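Local coordinates for conserved membrane protein (Chlamydia abortus, PDB 6GZU), which acts as a secreted bacterial effector that combines deubiquitinating and acetylating activities and induces fragmentation of the Golgi, at residues 43-48 / 119-124; 142-147 / 218-223; 208-213 / 236-241. All coordinates share one frame; numbering follows the deposited sequence. Where two conformers were deposited one is given.

Three contacts of one chain illustrate how the loops and helices of a CE-clan enzyme are fastened around its mixed sheet. Interaction 1 is apolar and stands apart, its centre about 26 Å from that of interaction 2 and about 23 Å from that of interaction 3. Interactions 2 and 3 have centres about 18 Å apart and touch, with Tyr-221 O 3.3 Å from Phe-211 CE1. Helix 204-217 connects them and begins at Cys-204, which with His-134 and Asp-151 has a geometry consistent with a Cys-His-Asp triad. Of the zinc ligands, His-80 has its side chain about 11 Å from that of Ser-46 in interaction 1.

Interaction 1 of 3, residues 43-48 / 119-124; sequences YTPSTC and SMMLST
Met-121 sends its thioether from helix 114-124 onto the loop formed by residues 43-48, where it meets Pro-45 and Thr-47. The sulphur sits against the proline ring, with SD of Met-121 3.9 Å from CG of Pro-45, and CB is equally near. Thr-47 contributes a methyl group: its CG2 lies 3.6 Å from SD of Met-121. The terminal methyl meets the loop backbone, CE of Met-121 standing 3.6 Å from O of Pro-45. At the fringe, CG2 of Thr-44 approaches the same CE of Met-121 at 4.3 Å. Met-121 was modelled in two conformers, and these contacts belong to one of them.

The shape of the methionine explains its reach. Its first two torsions are extended, with CG opposite the backbone N (chi1 -177°), which carries the sulphur straight out from the helix; a bend at chi3 (64°) then sets the methyl beside the Pro-45 carbonyl. On the facing side, CG2 of Thr-47 points at the helix while OG1 accepts a weak hydrogen bond from the backbone N of Phe-49.

A second shell fixes the loop. Ser-46 is joined by backbone hydrogen bonds to Pro-104 and Trp-106 of strand 100-107, and its side chain turns from the methionine toward helix 51-58. Ser-50 OG receives the N-H of Thr-47. Met-121 also rests on Trp-106, and Met-117, one turn earlier in its helix, touches Thr-47, so both the helix and the loop meet strand 100-107 at Trp-106.

Across the 164 Å² buried here the chemistry is that of a flexible thioether fitted against a rigid ring and a methyl group: cohesion comes from dispersion and exclusion of water, while the polar bonds that hold the loop in shape are made elsewhere.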
loop_
_atom_site.group_PDB
_atom_site.type_symbol
_atom_site.label_atom_id
_atom_site.label_comp_id
_atom_site.label_asym_id
_atom_site.label_seq_id
_atom_site.Cartn_x
_atom_site.Cartn_y
_atom_site.Cartn_z
ATOM N N TYR A 43 -9.726 -0.394 7.270
ATOM C CA TYR A 43 -9.950 0.225 8.576
ATOM C C TYR A 43 -8.690 0.868 9.202
ATOM O O TYR A 43 -8.772 1.941 9.822
ATOM C CB TYR A 43 -10.519 -0.827 9.520
ATOM C CG TYR A 43 -10.937 -0.313 10.856
ATOM C CD1 TYR A 43 -12.015 0.545 10.976
ATOM C CD2 TYR A 43 -10.285 -0.721 12.009
ATOM C CE1 TYR A 43 -12.427 1.010 12.219
ATOM C CE2 TYR A 43 -10.681 -0.256 13.256
ATOM C CZ TYR A 43 -11.751 0.609 13.349
ATOM O OH TYR A 43 -12.147 1.067 14.586
ATOM N N THR A 44 -7.530 0.220 9.057
ATOM C CA THR A 44 -6.285 0.685 9.686
ATOM C C THR A 44 -5.202 0.871 8.628
ATOM O O THR A 44 -4.737 -0.113 8.030
ATOM C CB THR A 44 -5.790 -0.343 10.746
ATOM O OG1 THR A 44 -6.845 -0.605 11.692
ATOM C CG2 THR A 44 -4.538 0.162 11.477
ATOM N N PRO A 45 -4.752 2.121 8.395
ATOM C CA PRO A 45 -3.603 2.298 7.480
ATOM C C PRO A 45 -2.346 1.736 8.125
ATOM O O PRO A 45 -2.305 1.586 9.350
ATOM C CB PRO A 45 -3.409 3.829 7.399
ATOM C CG PRO A 45 -4.637 4.414 8.095
ATOM C CD PRO A 45 -5.213 3.385 9.001
ATOM N N SER A 46 -1.333 1.447 7.320
ATOM C CA SER A 46 -0.037 1.000 7.866
ATOM C C SER A 46 0.843 2.208 8.177
ATOM O O SER A 46 0.547 3.336 7.735
ATOM C CB SER A 46 0.690 0.138 6.835
ATOM O OG SER A 46 -0.123 -1.005 6.487
ATOM N N THR A 47 1.910 1.982 8.945
ATOM C CA THR A 47 2.925 3.004 9.220
ATOM C C THR A 47 4.276 2.344 9.033
ATOM O O THR A 47 4.368 1.127 8.834
ATOM C CB THR A 47 2.869 3.499 10.686
ATOM O OG1 THR A 47 3.304 2.439 11.564
ATOM C CG2 THR A 47 1.448 3.934 11.073
ATOM N N CYS A 48 5.357 3.091 9.173
ATOM C CA CYS A 48 6.675 2.474 9.049
ATOM C C CYS A 48 6.901 1.395 10.121
ATOM O O CYS A 48 7.685 0.493 9.902
ATOM C CB CYS A 48 7.792 3.529 9.112
ATOM S SG CYS A 48 7.808 4.565 10.601
ATOM N N SER A 119 -1.007 6.780 17.980
ATOM C CA SER A 119 -1.922 7.722 18.586
ATOM C C SER A 119 -2.183 8.859 17.621
ATOM O O SER A 119 -3.334 9.285 17.432
ATOM C CB SER A 119 -1.354 8.258 19.885
ATOM O OG SER A 119 -2.235 9.240 20.389
ATOM N N MET A 120 -1.108 9.355 17.014
ATOM C CA MET A 120 -1.230 10.407 16.017
ATOM C C MET A 120 -2.062 9.930 14.842
ATOM O O MET A 120 -2.968 10.621 14.395
ATOM C CB MET A 120 0.130 10.868 15.536
ATOM C CG MET A 120 0.964 11.478 16.608
ATOM S SD MET A 120 2.347 12.361 15.859
ATOM C CE MET A 120 1.375 13.473 14.844
ATOM N N MET A 121 -1.797 8.742 14.338
ATOM C CA MET A 121 -2.523 8.279 13.176
ATOM C C MET A 121 -4.018 8.141 13.451
ATOM O O MET A 121 -4.872 8.565 12.643
ATOM C CB MET A 121 -1.972 6.935 12.708
ATOM C CG MET A 121 -2.669 6.510 11.466
ATOM S SD MET A 121 -1.993 5.018 10.871
ATOM C CE MET A 121 -2.381 3.858 12.196
ATOM N N LEU A 122 -4.333 7.530 14.586
ATOM C CA LEU A 122 -5.724 7.295 14.941
ATOM C C LEU A 122 -6.490 8.615 15.008
ATOM O O LEU A 122 -7.668 8.673 14.665
ATOM C CB LEU A 122 -5.838 6.519 16.260
ATOM C CG LEU A 122 -5.237 5.102 16.308
ATOM C CD1 LEU A 122 -5.602 4.383 17.594
ATOM C CD2 LEU A 122 -5.614 4.256 15.096
ATOM N N SER A 123 -5.826 9.696 15.406
ATOM C CA SER A 123 -6.532 10.967 15.439
ATOM C C SER A 123 -6.781 11.598 14.048
ATOM O O SER A 123 -7.788 12.289 13.866
ATOM C CB SER A 123 -5.827 11.953 16.368
ATOM O OG SER A 123 -4.746 12.575 15.703
ATOM N N THR A 124 -5.895 11.366 13.071
ATOM C CA THR A 124 -5.928 12.143 11.821
ATOM C C THR A 124 -6.138 11.392 10.490
ATOM O O THR A 124 -6.763 11.928 9.579
ATOM C CB THR A 124 -4.663 13.034 11.669
ATOM O OG1 THR A 124 -4.362 13.663 12.930
ATOM C CG2 THR A 124 -4.897 14.136 10.607
#

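Interaction 2 of 3, residues 142-147 / 218-223; sequences LDRREV and NPDYVP
Arg-144 reaches across to Pro-219 and Asp-220, and its chain can be read atom by atom. CB already points at the opposing loop, and a bend at chi3 (65°) lays the outer half of the side chain over the proline ring. CD meets that ring first, 3.7 Å from CB of Pro-219. NE passes 3.5 Å from the same CB of Pro-219 while giving its hydrogen to Glu-146, with NE of Arg-144 3.1 Å from OE1 of Glu-146. Beyond it the guanidinium has one face over CG of Pro-219, which lies 3.3 Å from the plane. NH1 of Arg-144 donates to water 2, which in turn donates to Asp-220 OD2. NH2 of Arg-144 makes the direct salt bridge, 3.0 Å to OD1 of Asp-220, though the N-H to O angle of 130° is far from straight and the two flat groups are turned 72° apart. NH2 also gives a hydrogen to water 1, which donates to Glu-146 OE2 and the carbonyl of Pro-219.

Glu-146 is shared further, with Lys-190 of strand 188-191 and the hydroxyl of Tyr-215 on helix 204-217. The network thus ties the G1-bulged turn joining strands 134-141 and 146-150 to the type I turn that leaves helix 204-217 on the way to helix 228-241.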
loop_
_atom_site.group_PDB
_atom_site.type_symbol
_atom_site.label_atom_id
_atom_site.label_comp_id
_atom_site.label_asym_id
_atom_site.label_seq_id
_atom_site.Cartn_x
_atom_site.Cartn_y
_atom_site.Cartn_z
ATOM N N LEU A 142 4.970 -10.197 -5.821
ATOM C CA LEU A 142 5.562 -11.521 -5.660
ATOM C C LEU A 142 6.150 -12.055 -6.975
ATOM O O LEU A 142 7.126 -12.837 -6.968
ATOM C CB LEU A 142 4.506 -12.523 -5.127
ATOM C CG LEU A 142 3.848 -12.218 -3.757
ATOM C CD1 LEU A 142 2.803 -13.275 -3.444
ATOM C CD2 LEU A 142 4.914 -12.174 -2.645
ATOM N N ASP A 143 5.556 -11.664 -8.103
ATOM C CA ASP A 143 6.009 -12.163 -9.403
ATOM C C ASP A 143 7.365 -11.572 -9.758
ATOM O O ASP A 143 8.239 -12.271 -10.285
ATOM C CB ASP A 143 4.990 -11.826 -10.510
ATOM C CG ASP A 143 3.768 -12.732 -10.489
ATOM O OD1 ASP A 143 3.903 -13.976 -10.299
ATOM O OD2 ASP A 143 2.663 -12.200 -10.685
ATOM N N ARG A 144 7.557 -10.302 -9.409
ATOM C CA ARG A 144 8.791 -9.590 -9.755
ATOM C C ARG A 144 9.816 -9.616 -8.624
ATOM O O ARG A 144 10.964 -9.165 -8.812
ATOM C CB ARG A 144 8.494 -8.137 -10.189
ATOM C CG ARG A 144 7.862 -8.081 -11.578
ATOM C CD ARG A 144 7.329 -6.725 -11.899
ATOM N NE ARG A 144 8.379 -5.722 -11.992
ATOM C CZ ARG A 144 8.997 -5.359 -13.121
ATOM N NH1 ARG A 144 8.732 -5.960 -14.270
ATOM N NH2 ARG A 144 9.890 -4.380 -13.094
ATOM N N ARG A 145 9.431 -10.187 -7.481
ATOM C CA ARG A 145 10.303 -10.271 -6.277
ATOM C C ARG A 145 10.846 -8.880 -5.955
ATOM O O ARG A 145 12.089 -8.650 -5.851
ATOM C CB ARG A 145 11.432 -11.285 -6.432
ATOM C CG ARG A 145 10.891 -12.666 -6.696
ATOM C CD ARG A 145 12.068 -13.686 -6.710
ATOM N NE ARG A 145 12.485 -14.117 -5.393
ATOM C CZ ARG A 145 13.598 -13.740 -4.786
ATOM N NH1 ARG A 145 14.369 -12.768 -5.288
ATOM N NH2 ARG A 145 13.908 -14.293 -3.605
ATOM N N GLU A 146 9.919 -7.939 -5.784
ATOM C CA GLU A 146 10.323 -6.576 -5.488
ATOM C C GLU A 146 9.425 -5.973 -4.439
ATOM O O GLU A 146 8.222 -6.301 -4.340
ATOM C CB GLU A 146 10.329 -5.711 -6.767
ATOM C CG GLU A 146 8.970 -5.483 -7.401
ATOM C CD GLU A 146 9.009 -4.799 -8.789
ATOM O OE1 GLU A 146 10.052 -4.868 -9.466
ATOM O OE2 GLU A 146 8.011 -4.136 -9.214
ATOM N N VAL A 147 10.015 -5.046 -3.695
ATOM C CA VAL A 147 9.293 -4.162 -2.775
ATOM C C VAL A 147 9.488 -2.760 -3.294
ATOM O O VAL A 147 10.614 -2.251 -3.335
ATOM C CB VAL A 147 9.832 -4.317 -1.308
ATOM C CG1 VAL A 147 9.059 -3.388 -0.334
ATOM C CG2 VAL A 147 9.794 -5.776 -0.840
ATOM N N ASN A 218 1.986 -1.152 -16.036
ATOM C CA ASN A 218 3.405 -1.220 -16.415
ATOM C C ASN A 218 4.269 -1.079 -15.173
ATOM O O ASN A 218 4.449 0.013 -14.669
ATOM C CB ASN A 218 3.737 -0.084 -17.393
ATOM C CG ASN A 218 5.224 0.029 -17.677
ATOM O OD1 ASN A 218 6.024 -0.876 -17.371
ATOM N ND2 ASN A 218 5.608 1.165 -18.263
ATOM N N PRO A 219 4.783 -2.186 -14.635
ATOM C CA PRO A 219 5.509 -2.072 -13.356
ATOM C C PRO A 219 6.824 -1.336 -13.453
ATOM O O PRO A 219 7.399 -1.018 -12.414
ATOM C CB PRO A 219 5.774 -3.522 -12.951
ATOM C CG PRO A 219 5.669 -4.265 -14.251
ATOM C CD PRO A 219 4.607 -3.577 -15.053
ATOM N N ASP A 220 7.286 -1.050 -14.661
ATOM C CA ASP A 220 8.447 -0.147 -14.831
ATOM C C ASP A 220 8.095 1.336 -14.891
ATOM O O ASP A 220 8.970 2.177 -15.113
ATOM C CB ASP A 220 9.264 -0.532 -16.055
ATOM C CG ASP A 220 9.885 -1.892 -15.909
ATOM O OD1 ASP A 220 10.554 -2.128 -14.882
ATOM O OD2 ASP A 220 9.649 -2.739 -16.792
ATOM N N TYR A 221 6.831 1.663 -14.667
ATOM C CA TYR A 221 6.382 3.057 -14.706
ATOM C C TYR A 221 7.018 3.938 -13.622
ATOM O O TYR A 221 7.038 3.571 -12.448
ATOM C CB TYR A 221 4.879 3.132 -14.477
ATOM C CG TYR A 221 4.383 4.556 -14.533
ATOM C CD1 TYR A 221 4.259 5.208 -15.748
ATOM C CD2 TYR A 221 4.069 5.250 -13.376
ATOM C CE1 TYR A 221 3.779 6.500 -15.830
ATOM C CE2 TYR A 221 3.602 6.576 -13.433
ATOM C CZ TYR A 221 3.474 7.195 -14.686
ATOM O OH TYR A 221 3.031 8.494 -14.832
ATOM N N VAL A 222 7.482 5.120 -14.001
ATOM C CA VAL A 222 7.898 6.131 -13.018
ATOM C C VAL A 222 7.318 7.435 -13.515
ATOM O O VAL A 222 7.400 7.709 -14.712
ATOM C CB VAL A 222 9.434 6.219 -12.935
ATOM C CG1 VAL A 222 9.890 7.334 -12.023
ATOM C CG2 VAL A 222 10.003 4.883 -12.459
ATOM N N PRO A 223 6.696 8.218 -12.615
ATOM C CA PRO A 223 6.031 9.445 -13.058
ATOM C C PRO A 223 7.051 10.383 -13.635
ATOM O O PRO A 223 8.247 10.351 -13.261
ATOM C CB PRO A 223 5.506 10.069 -11.755
ATOM C CG PRO A 223 5.498 9.000 -10.783
ATOM C CD PRO A 223 6.534 7.996 -11.174
HETATM O O HOH W 1 9.194 -2.284 -10.993
HETATM O O HOH W 2 10.417 -5.025 -16.223
#

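Interaction 3 of 3, residues 208-213 / 236-241; sequences LSLFLD and QEFLET
Phe-238 lays one face of its ring on Leu-210, and this pair forms the tight part of the contact between helices 204-217 and 228-241. CB of Leu-210 stands 3.9 Å from the centroid of the Phe-238 ring and only 2° off its normal, a CH-pi contact placed almost exactly over the middle. Farther out on the leucine, CD1 of Leu-210 reaches back to CB of Phe-238 at 3.7 Å; the leucine and the phenylalanine thus lie alongside each other, running in opposite senses. A first torsion of 166° swings the ring away from its own backbone N and out to the facing helix. Its far end runs close to the facing backbone, with CZ of Phe-238 3.8 Å from CA of Leu-210.

At the rim of the ring the packing changes character. OD2 of Asp-213 comes in the ring plane, 3.7 Å from CE1 of Phe-238, its carboxylate nearly perpendicular to the ring; the partly positive ring hydrogens probably suit such an approach. That oxygen is primarily engaged by His-26 NE2 and by a salt bridge to Arg-245. His-26 also meets the Phe-238 ring edge-to-face, tying helix 20-33 into the same cluster.

The other side of segment 236-241 is looser: Gln-236, Glu-237 and Glu-240 are exposed, and the carboxylate oxygens of Glu-237 were not modelled. Thr-241 turns inward on its own helix, its OG1 2.8 Å from O of Phe-238, a carbonyl that the Thr-241 N-H shares.

The axes of segments 208-213 and 236-241 pass 10.9 Å apart at 74°, a steep crossing bridged chiefly by one aromatic side chain. With Phe-211 and Leu-212 on strand 134-141, helix 204-217 is packed between the sheet and helix 228-241, a layering consistent with the helix-against-sheet core of Ulp1-like CE-clan domains.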
loop_
_atom_site.group_PDB
_atom_site.type_symbol
_atom_site.label_atom_id
_atom_site.label_comp_id
_atom_site.label_asym_id
_atom_site.label_seq_id
_atom_site.Cartn_x
_atom_site.Cartn_y
_atom_site.Cartn_z
ATOM N N LEU A 208 -0.115 8.866 -4.999
ATOM C CA LEU A 208 0.218 7.447 -4.838
ATOM C C LEU A 208 -0.873 6.605 -5.509
ATOM O O LEU A 208 -0.565 5.509 -6.028
ATOM C CB LEU A 208 0.392 7.080 -3.365
ATOM C CG LEU A 208 -0.856 7.086 -2.460
ATOM C CD1 LEU A 208 -1.616 5.721 -2.555
ATOM C CD2 LEU A 208 -0.472 7.398 -1.014
ATOM N N SER A 209 -2.120 7.097 -5.566
ATOM C CA SER A 209 -3.184 6.357 -6.239
ATOM C C SER A 209 -2.962 6.334 -7.752
ATOM O O SER A 209 -3.144 5.286 -8.411
ATOM C CB SER A 209 -4.547 6.971 -5.900
ATOM O OG SER A 209 -4.804 6.854 -4.509
ATOM N N LEU A 210 -2.574 7.485 -8.314
ATOM C CA LEU A 210 -2.207 7.552 -9.734
ATOM C C LEU A 210 -1.019 6.622 -10.008
ATOM O O LEU A 210 -0.999 5.892 -11.012
ATOM C CB LEU A 210 -1.844 9.002 -10.123
ATOM C CG LEU A 210 -1.425 9.416 -11.538
ATOM C CD1 LEU A 210 -1.543 10.955 -11.664
ATOM C CD2 LEU A 210 0.020 9.003 -11.862
ATOM N N PHE A 211 -0.013 6.643 -9.141
ATOM C CA PHE A 211 1.134 5.770 -9.358
ATOM C C PHE A 211 0.710 4.306 -9.430
ATOM O O PHE A 211 1.158 3.565 -10.332
ATOM C CB PHE A 211 2.218 5.972 -8.299
ATOM C CG PHE A 211 3.361 5.024 -8.460
ATOM C CD1 PHE A 211 4.269 5.202 -9.513
ATOM C CD2 PHE A 211 3.455 3.917 -7.635
ATOM C CE1 PHE A 211 5.308 4.303 -9.739
ATOM C CE2 PHE A 211 4.502 3.002 -7.808
ATOM C CZ PHE A 211 5.438 3.211 -8.867
ATOM N N LEU A 212 -0.082 3.870 -8.465
ATOM C CA LEU A 212 -0.446 2.450 -8.454
ATOM C C LEU A 212 -1.234 2.114 -9.728
ATOM O O LEU A 212 -1.056 1.056 -10.326
ATOM C CB LEU A 212 -1.284 2.098 -7.230
ATOM C CG LEU A 212 -1.661 0.604 -7.152
ATOM C CD1 LEU A 212 -0.402 -0.269 -7.019
ATOM C CD2 LEU A 212 -2.551 0.418 -5.958
ATOM N N ASP A 213 -2.141 3.002 -10.125
ATOM C CA ASP A 213 -2.907 2.875 -11.363
ATOM C C ASP A 213 -1.985 2.559 -12.549
ATOM O O ASP A 213 -2.178 1.586 -13.279
ATOM C CB ASP A 213 -3.640 4.187 -11.586
ATOM C CG ASP A 213 -4.872 4.024 -12.374
ATOM O OD1 ASP A 213 -4.786 3.547 -13.523
ATOM O OD2 ASP A 213 -5.944 4.396 -11.861
ATOM N N GLN A 236 -4.955 16.675 -12.343
ATOM C CA GLN A 236 -6.340 17.005 -12.642
ATOM C C GLN A 236 -6.912 16.069 -13.691
ATOM O O GLN A 236 -8.069 15.657 -13.601
ATOM C CB GLN A 236 -6.447 18.430 -13.165
ATOM C CG GLN A 236 -7.851 18.867 -13.373
ATOM C CD GLN A 236 -8.450 19.412 -12.093
ATOM O OE1 GLN A 236 -8.680 18.673 -11.133
ATOM N NE2 GLN A 236 -8.683 20.737 -12.067
ATOM N N GLU A 237 -6.105 15.754 -14.704
ATOM C CA GLU A 237 -6.521 14.825 -15.759
ATOM C C GLU A 237 -6.866 13.458 -15.162
ATOM O O GLU A 237 -7.837 12.823 -15.567
ATOM C CB GLU A 237 -5.388 14.640 -16.769
ATOM C CG GLU A 237 -5.771 13.825 -18.001
ATOM C CD GLU A 237 -4.824 14.078 -19.171
ATOM N N PHE A 238 -6.061 13.008 -14.205
ATOM C CA PHE A 238 -6.337 11.753 -13.516
ATOM C C PHE A 238 -7.624 11.825 -12.725
ATOM O O PHE A 238 -8.479 10.930 -12.843
ATOM C CB PHE A 238 -5.144 11.394 -12.607
ATOM C CG PHE A 238 -5.448 10.325 -11.610
ATOM C CD1 PHE A 238 -5.543 8.990 -12.014
ATOM C CD2 PHE A 238 -5.612 10.640 -10.266
ATOM C CE1 PHE A 238 -5.793 7.975 -11.097
ATOM C CE2 PHE A 238 -5.891 9.628 -9.322
ATOM C CZ PHE A 238 -5.976 8.282 -9.754
ATOM N N LEU A 239 -7.822 12.924 -11.973
ATOM C CA LEU A 239 -9.059 13.075 -11.222
ATOM C C LEU A 239 -10.280 13.057 -12.123
ATOM O O LEU A 239 -11.337 12.520 -11.747
ATOM C CB LEU A 239 -9.028 14.356 -10.379
ATOM C CG LEU A 239 -8.032 14.294 -9.212
ATOM C CD1 LEU A 239 -7.969 15.662 -8.546
ATOM C CD2 LEU A 239 -8.422 13.208 -8.205
ATOM N N GLU A 240 -10.144 13.608 -13.326
ATOM C CA GLU A 240 -11.306 13.748 -14.183
ATOM C C GLU A 240 -11.738 12.422 -14.796
ATOM O O GLU A 240 -12.843 12.344 -15.336
ATOM C CB GLU A 240 -11.127 14.855 -15.235
ATOM C CG GLU A 240 -11.228 16.229 -14.590
ATOM C CD GLU A 240 -10.833 17.388 -15.494
ATOM O OE1 GLU A 240 -10.410 17.171 -16.655
ATOM O OE2 GLU A 240 -10.948 18.541 -15.031
ATOM N N THR A 241 -10.910 11.376 -14.667
ATOM C CA THR A 241 -11.282 10.025 -15.125
ATOM C C THR A 241 -12.160 9.315 -14.088
ATOM O O THR A 241 -12.942 8.405 -14.407
ATOM C CB THR A 241 -10.054 9.112 -15.418
ATOM O OG1 THR A 241 -9.415 8.719 -14.193
ATOM C CG2 THR A 241 -9.032 9.809 -16.301
#